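Local coordinates for protein of unknown function VPA0982 (Vibrio parahaemolyticus, PDB 2QIP) that is of unknown function but has a NYN domain of the PIN clan and may act as an RNA nuclease, at residues L114-D118 / G119-L123; Y139-P142 / R143-S146. All coordinates share one frame; numbering follows the deposited sequence.

In the fold
Along the chain the two contacts stand in series, contact 1 closing before contact 2 opens. Contact 1 (114-118 with 119-123) turns the chain from the end of strand 111-115 into helix 122-132; that helix leads back to strand 135-140, completing a beta-alpha-beta unit. Contact 2 (139-142 with 143-146) then turns the chain after strand 135-140 toward helix 147-152. Strands 111-115 and 135-140 are neighbours in the parallel sheet, so the two turns lie side by side, their centres about 9 Å apart. They touch through probable backbone hydrogen bonds, Leu114 to Tyr139 and Gly117 to Ser146, and both reach the second subunit.

Contact 1. Residues L114-D118 / G119-L123; sequences LVSGD and GDFSL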
loop_
_atom_site.group_PDB
_atom_site.type_symbol
_atom_site.label_atom_id
_atom_site.label_comp_id
_atom_site.label_asym_id
_atom_site.label_seq_id
_atom_site.Cartn_x
_atom_site.Cartn_y
_atom_site.Cartn_z
ATOM N N LEU A 114 -8.749 -11.518 -2.964
ATOM C CA LEU A 114 -7.621 -11.115 -2.121
ATOM C C LEU A 114 -7.515 -12.096 -0.972
ATOM O O LEU A 114 -8.475 -12.277 -0.228
ATOM C CB LEU A 114 -7.846 -9.703 -1.571
ATOM C CG LEU A 114 -6.800 -9.195 -0.587
ATOM C CD1 LEU A 114 -5.419 -9.053 -1.212
ATOM C CD2 LEU A 114 -7.295 -7.865 -0.023
ATOM N N VAL A 115 -6.363 -12.757 -0.871
ATOM C CA VAL A 115 -6.144 -13.724 0.202
ATOM C C VAL A 115 -5.233 -13.055 1.227
ATOM O O VAL A 115 -4.012 -13.036 1.080
ATOM C CB VAL A 115 -5.547 -15.050 -0.340
ATOM C CG1 VAL A 115 -5.526 -16.110 0.755
ATOM C CG2 VAL A 115 -6.388 -15.566 -1.497
ATOM N N SER A 116 -5.871 -12.442 2.220
ATOM C CA SER A 116 -5.183 -11.730 3.291
ATOM C C SER A 116 -6.218 -11.361 4.327
ATOM O O SER A 116 -7.371 -11.064 3.966
ATOM C CB SER A 116 -4.557 -10.429 2.777
ATOM O OG SER A 116 -3.879 -9.750 3.835
ATOM N N GLY A 117 -5.801 -11.340 5.593
ATOM C CA GLY A 117 -6.665 -10.835 6.651
ATOM C C GLY A 117 -6.323 -9.430 7.118
ATOM O O GLY A 117 -6.942 -8.928 8.060
ATOM N N ASP A 118 -5.377 -8.780 6.446
ATOM C CA ASP A 118 -4.882 -7.459 6.852
ATOM C C ASP A 118 -5.916 -6.358 6.576
ATOM O O ASP A 118 -6.239 -6.055 5.416
ATOM C CB ASP A 118 -3.567 -7.207 6.099
ATOM C CG ASP A 118 -2.874 -5.894 6.465
ATOM O OD1 ASP A 118 -3.488 -4.996 7.081
ATOM O OD2 ASP A 118 -1.669 -5.765 6.079
ATOM N N GLY A 119 -6.447 -5.771 7.644
ATOM C CA GLY A 119 -7.482 -4.773 7.515
ATOM C C GLY A 119 -7.078 -3.527 6.744
ATOM O O GLY A 119 -7.952 -2.792 6.281
ATOM N N ASP A 120 -5.782 -3.256 6.607
ATOM C CA ASP A 120 -5.400 -2.090 5.808
ATOM C C ASP A 120 -5.867 -2.221 4.359
ATOM O O ASP A 120 -6.021 -1.225 3.654
ATOM C CB ASP A 120 -3.908 -1.803 5.877
ATOM C CG ASP A 120 -3.530 -1.024 7.121
ATOM O OD1 ASP A 120 -4.402 -0.283 7.622
ATOM O OD2 ASP A 120 -2.379 -1.162 7.597
ATOM N N PHE A 121 -6.097 -3.453 3.921
ATOM C CA PHE A 121 -6.600 -3.641 2.552
ATOM C C PHE A 121 -8.068 -3.204 2.388
ATOM O O PHE A 121 -8.581 -3.151 1.255
ATOM C CB PHE A 121 -6.395 -5.069 2.068
ATOM C CG PHE A 121 -4.964 -5.418 1.772
ATOM C CD1 PHE A 121 -4.211 -4.653 0.889
ATOM C CD2 PHE A 121 -4.369 -6.529 2.363
ATOM C CE1 PHE A 121 -2.860 -4.995 0.614
ATOM C CE2 PHE A 121 -3.055 -6.866 2.081
ATOM C CZ PHE A 121 -2.284 -6.110 1.213
ATOM N N SER A 122 -8.738 -2.851 3.495
ATOM C CA SER A 122 -10.108 -2.337 3.380
ATOM C C SER A 122 -10.167 -1.153 2.423
ATOM O O SER A 122 -11.135 -1.026 1.657
ATOM C CB SER A 122 -10.648 -1.899 4.746
ATOM O OG SER A 122 -10.641 -3.012 5.608
ATOM N N LEU A 123 -9.154 -0.279 2.475
ATOM C CA LEU A 123 -9.176 0.882 1.592
ATOM C C LEU A 123 -9.060 0.475 0.129
ATOM O O LEU A 123 -9.631 1.129 -0.768
ATOM C CB LEU A 123 -8.082 1.887 1.934
ATOM C CG LEU A 123 -8.385 2.848 3.098
ATOM C CD1 LEU A 123 -8.469 2.121 4.433
ATOM C CD2 LEU A 123 -7.337 3.945 3.160
#
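Phe121 N donates to Asp118 O (3.0 Å) as the chain leaves strand 111-115 and coils toward helix 122-132, residues 119-121 already having helical backbone angles. The Asp118 side chain, CG anti to its backbone N (chi1 -177°), reaches forward so that OD1 takes the N-H of Asp120 at 2.9 Å, the donor lying above the carboxylate plane. Ser116 OG accepts from Asp118 N (168° at the hydrogen), an ST turn, and is also hydrogen-bonded to Asp17. The same hydroxyl oxygen lies in the plane of the Phe121 ring, 3.5 Å from its edge atom CE2. This is the end of a strand in the parallel sheet of a PIN-clan fold; Asp118 OD2 lies close to Asp95 OD2, a grouping of acids that resembles the acidic active site of PIN-type nucleases. Leu114 crosses Phe121 at about a right angle, its CD2 3.6 Å from Phe121 CB, and both pack on Ile98 of helix 95-105. Asp120 OD2 and Asp118 OD1 are like charges 4.0 Å apart, while Asp120 OD1 forms a salt bridge with Lys80 of the second subunit. Gly119 O receives both Ser122 N and Ser122 OG, the hydroxyl coming in the carbonyl plane at 2.8 Å.

Contact 2. Residues Y139-P142 / R143-S146; sequences YGVP and RLTS
Leu144 N donates to Val141 O at 3.0 Å and Thr145 N to Pro142 O at 3.3 Å, two successive i to i+3 backbone bonds that bend the chain sharply as it leaves strand 135-140. The turn is a short 3-10 segment within the NYN domain, joining a strand of the parallel sheet to helix 147-152, with Ser146 as N-cap of that helix. Thr145 brings the side-chain bond: its hydroxyl folds back over the turn and donates a hydrogen bond to Val141 O at 2.7 Å. Having OG1 beside its own backbone N (chi1 -64°) turns the hydroxyl back to the strand end. Gly140, without a side chain, lets this hydroxyl lie close against its backbone, Thr145 OG1 being 3.4 Å from Gly140 C. Val141 and Leu144 make a looser apolar contact, Val141 CG1 to Leu144 CB at 4.4 Å, and both side chains also pack on helix 18-29. Pro142 packs on Ala158 and Thr145 on Phe156, both of strand 155-158. The second subunit reaches the turn as well: its Arg86 hydrogen-bonds Thr145 O, and its Gln84 carbonyl bonds Ser146 OG. Val141 O is gripped from opposite faces of its carbonyl plane, Leu144 N standing 44° out of that plane and Thr145 OG1 63°.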
loop_
_atom_site.group_PDB
_atom_site.type_symbol
_atom_site.label_atom_id
_atom_site.label_comp_id
_atom_site.label_asym_id
_atom_site.label_seq_id
_atom_site.Cartn_x
_atom_site.Cartn_y
_atom_site.Cartn_z
ATOM N N TYR A 139 -10.400 -13.947 1.269
ATOM C CA TYR A 139 -10.176 -15.179 2.033
ATOM C C TYR A 139 -9.255 -14.801 3.181
ATOM O O TYR A 139 -8.198 -14.196 2.942
ATOM C CB TYR A 139 -9.461 -16.242 1.188
ATOM C CG TYR A 139 -10.323 -16.978 0.198
ATOM C CD1 TYR A 139 -10.551 -18.359 0.337
ATOM C CD2 TYR A 139 -10.877 -16.325 -0.911
ATOM C CE1 TYR A 139 -11.311 -19.065 -0.584
ATOM C CE2 TYR A 139 -11.648 -17.019 -1.826
ATOM C CZ TYR A 139 -11.878 -18.391 -1.654
ATOM O OH TYR A 139 -12.650 -19.074 -2.569
ATOM N N GLY A 140 -9.638 -15.169 4.404
ATOM C CA GLY A 140 -8.819 -14.843 5.565
ATOM C C GLY A 140 -9.110 -15.782 6.715
ATOM O O GLY A 140 -10.193 -16.355 6.780
ATOM N N VAL A 141 -8.139 -15.936 7.623
ATOM C CA VAL A 141 -8.342 -16.714 8.852
ATOM C C VAL A 141 -9.282 -15.875 9.739
ATOM O O VAL A 141 -8.902 -14.783 10.147
ATOM C CB VAL A 141 -7.004 -16.946 9.555
ATOM C CG1 VAL A 141 -7.228 -17.563 10.929
ATOM C CG2 VAL A 141 -6.134 -17.848 8.697
ATOM N N PRO A 142 -10.521 -16.356 9.990
ATOM C CA PRO A 142 -11.499 -15.460 10.647
ATOM C C PRO A 142 -11.031 -14.823 11.952
ATOM O O PRO A 142 -11.225 -13.613 12.133
ATOM C CB PRO A 142 -12.716 -16.356 10.866
ATOM C CG PRO A 142 -12.617 -17.359 9.784
ATOM C CD PRO A 142 -11.127 -17.659 9.655
ATOM N N ARG A 143 -10.387 -15.597 12.823
ATOM C CA ARG A 143 -10.026 -15.067 14.144
ATOM C C ARG A 143 -8.878 -14.038 14.074
ATOM O O ARG A 143 -8.554 -13.379 15.059
ATOM C CB ARG A 143 -9.774 -16.211 15.155
ATOM C CG ARG A 143 -8.496 -16.999 14.931
ATOM C CD ARG A 143 -8.367 -18.231 15.864
ATOM N NE ARG A 143 -8.972 -19.452 15.311
ATOM C CZ ARG A 143 -10.149 -19.956 15.688
ATOM N NH1 ARG A 143 -10.608 -21.078 15.135
ATOM N NH2 ARG A 143 -10.874 -19.347 16.622
ATOM N N LEU A 144 -8.300 -13.859 12.886
ATOM C CA LEU A 144 -7.178 -12.936 12.700
ATOM C C LEU A 144 -7.404 -11.958 11.557
ATOM O O LEU A 144 -6.492 -11.213 11.199
ATOM C CB LEU A 144 -5.867 -13.713 12.506
ATOM C CG LEU A 144 -5.436 -14.524 13.749
ATOM C CD1 LEU A 144 -4.290 -15.474 13.424
ATOM C CD2 LEU A 144 -5.065 -13.600 14.914
ATOM N N THR A 145 -8.621 -11.958 11.020
ATOM C CA THR A 145 -8.998 -11.063 9.921
ATOM C C THR A 145 -9.788 -9.876 10.440
ATOM O O THR A 145 -10.707 -10.023 11.259
ATOM C CB THR A 145 -9.834 -11.802 8.865
ATOM O OG1 THR A 145 -9.019 -12.815 8.268
ATOM C CG2 THR A 145 -10.315 -10.872 7.752
ATOM N N SER A 146 -9.429 -8.693 9.956
ATOM C CA SER A 146 -10.132 -7.480 10.342
ATOM C C SER A 146 -11.603 -7.537 10.007
ATOM O O SER A 146 -11.942 -7.824 8.856
ATOM C CB SER A 146 -9.524 -6.329 9.567
ATOM O OG SER A 146 -10.273 -5.152 9.743
#